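Local coordinates for malonyl CoA-acyl carrier protein transacylase (Staphylococcus aureus, PDB 3IM9) that transfers the malonyl group of malonyl-CoA to holo-acyl carrier protein, a step of fatty acid biosynthesis, at residues A106-S111 / D229-V234; V24-D29 / E54-D59. All coordinates share one frame; numbering follows the deposited sequence.

Contact 1. Residues A106-S111 / D229-V234; sequences AADVLS and DAKFPV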
ATOM      1  N   ALA A 106      -9.942  -7.849   3.214  1.00  9.96           N
ATOM      2  CA  ALA A 106     -10.727  -8.361   2.072  1.00 10.80           C
ATOM      3  C   ALA A 106     -10.742  -9.934   2.103  1.00 12.73           C
ATOM      4  O   ALA A 106     -11.804 -10.571   1.828  1.00 15.48           O
ATOM      5  CB  ALA A 106     -10.154  -7.873   0.723  1.00 10.75           C
ATOM      6  N   ALA A 107      -9.600 -10.515   2.483  1.00 13.66           N
ATOM      7  CA  ALA A 107      -9.403 -11.998   2.434  1.00 11.24           C
ATOM      8  C   ALA A 107      -9.731 -12.588   3.800  1.00 12.90           C
ATOM      9  O   ALA A 107      -9.504 -13.805   3.981  1.00 14.76           O
ATOM     10  CB  ALA A 107      -7.935 -12.278   2.074  1.00 12.35           C
ATOM     11  N   ASP A 108     -10.258 -11.822   4.743  1.00 14.60           N
ATOM     12  CA  ASP A 108     -10.642 -12.329   6.062  1.00 15.33           C
ATOM     13  C   ASP A 108      -9.506 -12.896   6.878  1.00 17.39           C
ATOM     14  O   ASP A 108      -9.714 -13.636   7.869  1.00 15.85           O
ATOM     15  CB  ASP A 108     -11.749 -13.410   5.866  1.00 18.47           C
ATOM     16  CG  ASP A 108     -13.118 -12.754   5.631  1.00 28.47           C
ATOM     17  OD1 ASP A 108     -13.244 -11.497   5.915  1.00 33.92           O
ATOM     18  OD2 ASP A 108     -14.050 -13.439   5.106  1.00 33.81           O
ATOM     19  N   VAL A 109      -8.284 -12.438   6.566  1.00 14.48           N
ATOM     20  CA  VAL A 109      -7.171 -12.651   7.501  1.00 13.95           C
ATOM     21  C   VAL A 109      -7.358 -11.929   8.802  1.00 15.47           C
ATOM     22  O   VAL A 109      -6.976 -12.380   9.871  1.00 14.39           O
ATOM     23  CB  VAL A 109      -5.822 -12.280   6.781  1.00 13.30           C
ATOM     24  CG1 VAL A 109      -4.718 -12.351   7.807  1.00 13.36           C
ATOM     25  CG2 VAL A 109      -5.606 -13.142   5.564  1.00 12.77           C
ATOM     26  N   LEU A 110      -7.811 -10.683   8.714  1.00 13.22           N
ATOM     27  CA  LEU A 110      -8.026  -9.841   9.847  1.00 13.81           C
ATOM     28  C   LEU A 110      -9.446  -9.250   9.712  1.00 12.52           C
ATOM     29  O   LEU A 110      -9.863  -8.969   8.594  1.00 14.00           O
ATOM     30  CB  LEU A 110      -7.079  -8.627   9.880  1.00 12.25           C
ATOM     31  CG  LEU A 110      -5.617  -8.974  10.179  1.00 15.59           C
ATOM     32  CD1 LEU A 110      -4.804  -7.622   9.974  1.00 15.10           C
ATOM     33  CD2 LEU A 110      -5.360  -9.518  11.623  1.00 15.86           C
ATOM     34  N   SER A 111     -10.090  -9.042  10.849  1.00 13.35           N
ATOM     35  CA  SER A 111     -11.348  -8.276  10.833  1.00 12.68           C
ATOM     36  C   SER A 111     -11.002  -6.763  10.636  1.00 11.98           C
ATOM     37  O   SER A 111      -9.834  -6.334  10.983  1.00 12.03           O
ATOM     38  CB  SER A 111     -12.137  -8.424  12.150  1.00 15.17           C
ATOM     39  OG  SER A 111     -11.461  -7.809  13.259  1.00 17.78           O
ATOM     40  N   ASP A 229      -6.356 -17.732   8.339  1.00 15.74           N
ATOM     41  CA  ASP A 229      -5.937 -18.025   6.961  1.00 15.22           C
ATOM     42  C   ASP A 229      -6.697 -17.138   5.959  1.00 16.10           C
ATOM     43  O   ASP A 229      -7.797 -16.675   6.263  1.00 17.22           O
ATOM     44  CB  ASP A 229      -6.156 -19.502   6.633  1.00 16.58           C
ATOM     45  CG  ASP A 229      -5.177 -20.410   7.352  1.00 19.90           C
ATOM     46  OD1 ASP A 229      -4.064 -19.948   7.676  1.00 19.40           O
ATOM     47  OD2 ASP A 229      -5.522 -21.586   7.593  1.00 21.12           O
ATOM     48  N   ALA A 230      -6.126 -16.895   4.775  1.00 15.29           N
ATOM     49  CA  ALA A 230      -6.801 -16.039   3.781  1.00 16.13           C
ATOM     50  C   ALA A 230      -7.807 -16.908   2.995  1.00 17.10           C
ATOM     51  O   ALA A 230      -7.444 -18.061   2.584  1.00 18.46           O
ATOM     52  CB  ALA A 230      -5.731 -15.469   2.820  1.00 16.42           C
ATOM     53  N   LYS A 231      -8.955 -16.332   2.653  1.00 15.90           N
ATOM     54  CA  LYS A 231      -9.923 -17.027   1.824  1.00 19.57           C
ATOM     55  C   LYS A 231      -9.571 -17.080   0.341  1.00 18.33           C
ATOM     56  O   LYS A 231     -10.096 -17.926  -0.420  1.00 20.37           O
ATOM     57  CB  LYS A 231     -11.298 -16.386   2.048  1.00 19.68           C
ATOM     58  CG  LYS A 231     -12.005 -16.760   3.363  1.00 24.32           C
ATOM     59  CD  LYS A 231     -13.413 -16.070   3.405  1.00 34.19           C
ATOM     60  CE  LYS A 231     -14.327 -16.437   4.602  1.00 36.13           C
ATOM     61  NZ  LYS A 231     -13.526 -16.746   5.767  1.00 40.79           N
ATOM     62  N   PHE A 232      -8.620 -16.250  -0.119  1.00 15.45           N
ATOM     63  CA  PHE A 232      -8.079 -16.318  -1.487  1.00 14.83           C
ATOM     64  C   PHE A 232      -6.661 -15.691  -1.295  1.00 14.27           C
ATOM     65  O   PHE A 232      -6.462 -14.986  -0.278  1.00 14.48           O
ATOM     66  CB  PHE A 232      -8.960 -15.584  -2.545  1.00 16.06           C
ATOM     67  CG  PHE A 232      -9.471 -14.234  -2.078  1.00 16.25           C
ATOM     68  CD1 PHE A 232     -10.715 -14.127  -1.421  1.00 15.42           C
ATOM     69  CD2 PHE A 232      -8.703 -13.039  -2.247  1.00 16.76           C
ATOM     70  CE1 PHE A 232     -11.206 -12.920  -0.965  1.00 17.93           C
ATOM     71  CE2 PHE A 232      -9.209 -11.810  -1.748  1.00 16.83           C
ATOM     72  CZ  PHE A 232     -10.391 -11.713  -1.076  1.00 15.40           C
ATOM     73  N   PRO A 233      -5.727 -15.995  -2.222  1.00 15.45           N
ATOM     74  CA  PRO A 233      -4.311 -15.597  -1.971  1.00 15.28           C
ATOM     75  C   PRO A 233      -4.111 -14.052  -1.967  1.00 11.54           C
ATOM     76  O   PRO A 233      -4.629 -13.326  -2.801  1.00 13.53           O
ATOM     77  CB  PRO A 233      -3.538 -16.179  -3.145  1.00 16.64           C
ATOM     78  CG  PRO A 233      -4.459 -17.418  -3.698  1.00 14.53           C
ATOM     79  CD  PRO A 233      -5.867 -16.869  -3.405  1.00 16.31           C
ATOM     80  N   VAL A 234      -3.280 -13.660  -1.009  1.00 12.59           N
ATOM     81  CA  VAL A 234      -2.828 -12.245  -0.844  1.00 10.55           C
ATOM     82  C   VAL A 234      -1.413 -12.279  -1.445  1.00 10.51           C
ATOM     83  O   VAL A 234      -0.521 -13.029  -0.912  1.00 12.50           O
ATOM     84  CB  VAL A 234      -2.798 -11.868   0.595  1.00 10.39           C
ATOM     85  CG1 VAL A 234      -2.242 -10.416   0.717  1.00 11.16           C
ATOM     86  CG2 VAL A 234      -4.178 -12.002   1.279  1.00 12.22           C
TER
HETATM   87  O   HOH W   1     -10.490 -16.482   7.176  1.00 33.77           O

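Contact 2. Residues V24-D29 / E54-D59; sequences VGMAQD and ETMFTD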
ATOM      1  N   VAL A  24      -8.196  14.966   1.123  1.00 11.18           N
ATOM      2  CA  VAL A  24      -9.225  15.510   1.966  1.00 12.74           C
ATOM      3  C   VAL A  24     -10.563  15.406   1.246  1.00 13.35           C
ATOM      4  O   VAL A  24     -10.724  15.715   0.047  1.00 14.61           O
ATOM      5  CB  VAL A  24      -8.956  16.948   2.397  1.00 13.74           C
ATOM      6  CG1 VAL A  24     -10.107  17.389   3.342  1.00 16.35           C
ATOM      7  CG2 VAL A  24      -7.573  17.016   3.041  1.00 15.27           C
ATOM      8  N   GLY A  25     -11.538  14.848   1.968  1.00 10.70           N
ATOM      9  CA  GLY A  25     -12.887  14.617   1.443  1.00 11.19           C
ATOM     10  C   GLY A  25     -13.127  13.118   1.219  1.00 14.81           C
ATOM     11  O   GLY A  25     -14.258  12.695   0.935  1.00 14.38           O
ATOM     12  N   MET A  26     -12.078  12.303   1.328  1.00 10.88           N
ATOM     13  CA  MET A  26     -12.190  10.863   1.049  1.00 10.76           C
ATOM     14  C   MET A  26     -13.266  10.205   1.913  1.00 10.51           C
ATOM     15  O   MET A  26     -13.280  10.357   3.160  1.00 11.43           O
ATOM     16  CB  MET A  26     -10.842  10.162   1.222  1.00  9.71           C
ATOM     17  CG  MET A  26     -10.260  10.329   2.646  1.00 10.40           C
ATOM     18  SD  MET A  26      -8.499   9.806   2.753  1.00 10.39           S
ATOM     19  CE  MET A  26      -8.676   7.983   2.667  1.00  9.92           C
ATOM     20  N   ALA A  27     -14.167   9.490   1.198  1.00 11.42           N
ATOM     21  CA  ALA A  27     -15.290   8.728   1.800  1.00 10.54           C
ATOM     22  C   ALA A  27     -16.446   9.617   2.247  1.00 11.26           C
ATOM     23  O   ALA A  27     -17.426   9.041   2.780  1.00 12.50           O
ATOM     24  CB  ALA A  27     -14.785   7.747   2.944  1.00 13.41           C
ATOM     25  N   GLN A  28     -16.351  10.931   2.048  1.00 12.34           N
ATOM     26  CA  GLN A  28     -17.448  11.777   2.587  1.00 13.27           C
ATOM     27  C   GLN A  28     -18.778  11.446   1.857  1.00 16.11           C
ATOM     28  O   GLN A  28     -19.828  11.567   2.470  1.00 17.68           O
ATOM     29  CB  GLN A  28     -17.033  13.241   2.564  1.00 16.75           C
ATOM     30  CG  GLN A  28     -17.124  13.757   1.220  1.00 14.61           C
ATOM     31  CD  GLN A  28     -16.578  15.165   1.186  1.00 29.62           C
ATOM     32  OE1 GLN A  28     -16.157  15.604   0.113  1.00 29.92           O
ATOM     33  NE2 GLN A  28     -16.460  15.846   2.396  1.00 31.61           N
ATOM     34  N   ASP A  29     -18.690  10.954   0.634  1.00 13.39           N
ATOM     35  CA  ASP A  29     -19.857  10.595  -0.101  1.00 13.88           C
ATOM     36  C   ASP A  29     -20.495   9.320   0.369  1.00 15.37           C
ATOM     37  O   ASP A  29     -21.716   9.068   0.074  1.00 16.19           O
ATOM     38  CB  ASP A  29     -19.547  10.570  -1.588  1.00 12.51           C
ATOM     39  CG  ASP A  29     -18.433   9.535  -1.978  1.00 12.73           C
ATOM     40  OD1 ASP A  29     -18.481   9.041  -3.131  1.00 14.44           O
ATOM     41  OD2 ASP A  29     -17.587   9.286  -1.085  1.00 15.23           O
ATOM     42  N   GLU A  54     -13.369  13.282  10.845  1.00 10.24           N
ATOM     43  CA  GLU A  54     -13.083  14.718  10.587  1.00 11.24           C
ATOM     44  C   GLU A  54     -11.789  14.806   9.778  1.00 13.06           C
ATOM     45  O   GLU A  54     -11.709  15.501   8.780  1.00 11.12           O
ATOM     46  CB  GLU A  54     -12.940  15.429  11.907  1.00 10.55           C
ATOM     47  CG  GLU A  54     -12.775  16.987  11.643  1.00 12.87           C
ATOM     48  CD  GLU A  54     -11.475  17.461  11.080  1.00 13.25           C
ATOM     49  OE1 GLU A  54     -10.435  16.914  11.471  1.00 15.03           O
ATOM     50  OE2 GLU A  54     -11.540  18.415  10.280  1.00 15.50           O
ATOM     51  N   THR A  55     -10.853  13.933  10.155  1.00 12.00           N
ATOM     52  CA  THR A  55      -9.523  13.972   9.504  1.00 12.00           C
ATOM     53  C   THR A  55      -9.638  13.581   8.032  1.00 10.89           C
ATOM     54  O   THR A  55      -9.014  14.227   7.150  1.00 11.51           O
ATOM     55  CB  THR A  55      -8.527  13.110  10.247  1.00 11.93           C
ATOM     56  OG1 THR A  55      -8.405  13.596  11.576  1.00 12.43           O
ATOM     57  CG2 THR A  55      -7.082  13.216   9.607  1.00 13.73           C
ATOM     58  N   MET A  56     -10.509  12.587   7.738  1.00 10.85           N
ATOM     59  CA  MET A  56     -10.752  12.166   6.366  1.00  9.67           C
ATOM     60  C   MET A  56     -11.547  13.244   5.548  1.00  9.93           C
ATOM     61  O   MET A  56     -11.262  13.532   4.370  1.00 10.83           O
ATOM     62  CB  MET A  56     -11.552  10.857   6.317  1.00  9.38           C
ATOM     63  CG  MET A  56     -10.633   9.696   6.812  1.00 10.25           C
ATOM     64  SD  MET A  56     -11.572   8.199   7.089  1.00 10.43           S
ATOM     65  CE  MET A  56     -11.999   7.718   5.385  1.00 10.80           C
ATOM     66  N   PHE A  57     -12.592  13.791   6.151  1.00 10.57           N
ATOM     67  CA  PHE A  57     -13.534  14.584   5.371  1.00 11.81           C
ATOM     68  C   PHE A  57     -13.192  16.061   5.262  1.00 12.57           C
ATOM     69  O   PHE A  57     -13.526  16.596   4.169  1.00 14.07           O
ATOM     70  CB  PHE A  57     -14.969  14.511   6.005  1.00 11.59           C
ATOM     71  CG  PHE A  57     -15.556  13.106   6.132  1.00 10.95           C
ATOM     72  CD1 PHE A  57     -15.101  11.970   5.418  1.00 10.57           C
ATOM     73  CD2 PHE A  57     -16.685  12.950   7.014  1.00 11.67           C
ATOM     74  CE1 PHE A  57     -15.688  10.672   5.598  1.00 10.31           C
ATOM     75  CE2 PHE A  57     -17.248  11.679   7.142  1.00 10.24           C
ATOM     76  CZ  PHE A  57     -16.799  10.548   6.443  1.00 12.04           C
ATOM     77  N   THR A  58     -12.648  16.697   6.298  1.00 11.47           N
ATOM     78  CA  THR A  58     -12.393  18.120   6.240  1.00 12.70           C
ATOM     79  C   THR A  58     -10.940  18.450   6.688  1.00 13.36           C
ATOM     80  O   THR A  58     -10.411  19.489   6.246  1.00 14.87           O
ATOM     81  CB  THR A  58     -13.399  18.915   7.092  1.00 14.02           C
ATOM     82  OG1 THR A  58     -13.568  18.320   8.359  1.00 15.40           O
ATOM     83  CG2 THR A  58     -14.776  18.801   6.453  1.00 15.48           C
ATOM     84  N   ASP A  59     -10.308  17.630   7.538  1.00 13.46           N
ATOM     85  CA  ASP A  59      -8.923  17.762   7.998  1.00 14.09           C
ATOM     86  C   ASP A  59      -8.575  19.201   8.412  1.00 15.88           C
ATOM     87  O   ASP A  59      -7.616  19.796   7.897  1.00 13.97           O
ATOM     88  CB  ASP A  59      -7.968  17.285   6.963  1.00 13.48           C
ATOM     89  CG  ASP A  59      -6.590  17.048   7.554  1.00 10.09           C
ATOM     90  OD1 ASP A  59      -5.615  17.012   6.730  1.00 13.41           O
ATOM     91  OD2 ASP A  59      -6.486  16.866   8.782  1.00 11.04           O
TER

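Contact 1. Residues A106-S111 / D229-V234
K231 meets A107 with its backbone and D108 with its side chain. Its backbone N donates a nearly straight hydrogen bond to A107 O, 2.9 Å away (167° at the hydrogen). The same oxygen is approached by A230 CA in a CA-H...O contact. The K231 side chain then runs outward. Its CB and CG pass A107 O. CG sits anti to the carbonyl carbon (chi1 -76°), which aims the chain at D108. CD passes D108 OD2, and CE comes to 3.1 Å from D108 OD2. A bend at chi4 (31°) leaves NZ a little farther from that oxygen than CE. NZ forms a salt bridge of 3.4 Å with D108 OD2, and the two side chains pass each other aslant. A water lies next to NZ, weakly bonded to it. This water donates to both D108 O and D229 O, so it bridges the two backbones.

The contact joins the loop between helices 99-106 and 112-128 to the loop that leads into strand 234-235. In the acyltransferase domain, helix 99-106 begins at the last glycine of a probable nucleophile elbow (GxSxG). A107 is the first residue to leave that helix.

The rest of the contact is mainly apolar. A107 CB stands over one face of the F232 ring, 4.2 Å from its centroid, in a CH-pi contact displaced toward the rim. F232 CZ also comes within 3.4 Å of A106 O. A230 CB packs on V109 CG2 at 3.6 Å. On the strand side, V234 CG2 touches A107 CB at 3.9 Å, and the V234 side chain also rests on S103 and L104 of helix 99-106.

Contact 2. Residues V24-D29 / E54-D59
F57 presents one ring face to the backbone of Q28 and an edge to M26. Q28 CA lies over that face, 3.9 Å from the centroid and displaced toward the rim, as a CH-pi contact. M26 O meets the ring edge in its plane, 3.3 Å from F57 CD1. F57 CG is anti to the carbonyl carbon (chi1 -58°), and this turns the ring toward residues 26-28 although the CB bond points away from them. The Q28 side chain and the ring run antiparallel, the amide tilted 40° to the ring. Q28 CB touches F57 CD1 at 3.7 Å.

The two methionines lie roughly perpendicular to each other. M26 CG packs on M56 CB at 3.9 Å. The M56 chain bends at chi3 (70°), which brings its CE methyl to A27 CB at 3.7 Å.

One backbone bond ties the segments together. G25 N donates to M56 O over 2.8 Å. G25 CA also makes a CA-H...O contact with F57 O. G25 has positive phi. Residues 25-28 form a type II beta turn closed by Q28 N to G25 O. At the outer end, V24 spreads two methyls. CG1 lies 3.6 Å from T58 O, and CG2 meets D59 CB, the valine set crosswise to the aspartate. D59 OD1 and OD2 themselves bond to L64 N and K63 N.

The turn packs against the last residues of helix 52-57 from the loop between strand 11-16 and helix 35-47. L41 of helix 35-47 touches both A27 and M56. H77 of helix 67-84 touches M26, A27 and M56.

In the fold
Contact 1 and contact 2 do not touch. Their centres are 27 Å apart and their nearest atoms about 15 Å. Both lie in the acyltransferase domain, and contact 2 closes along the chain before contact 1 opens. Strand 11-16 relates to both: it leads into the loop that carries 24-29, and its I14 and F16 touch A106 of contact 1. Contact 1 is the nearer of the two to the presumed active site, without touching it. The side chain of V234 is about 12 Å from that of S97, the presumed active-site serine, and about 11 Å from the bound calcium ion. Contact 2 lies away from these sites.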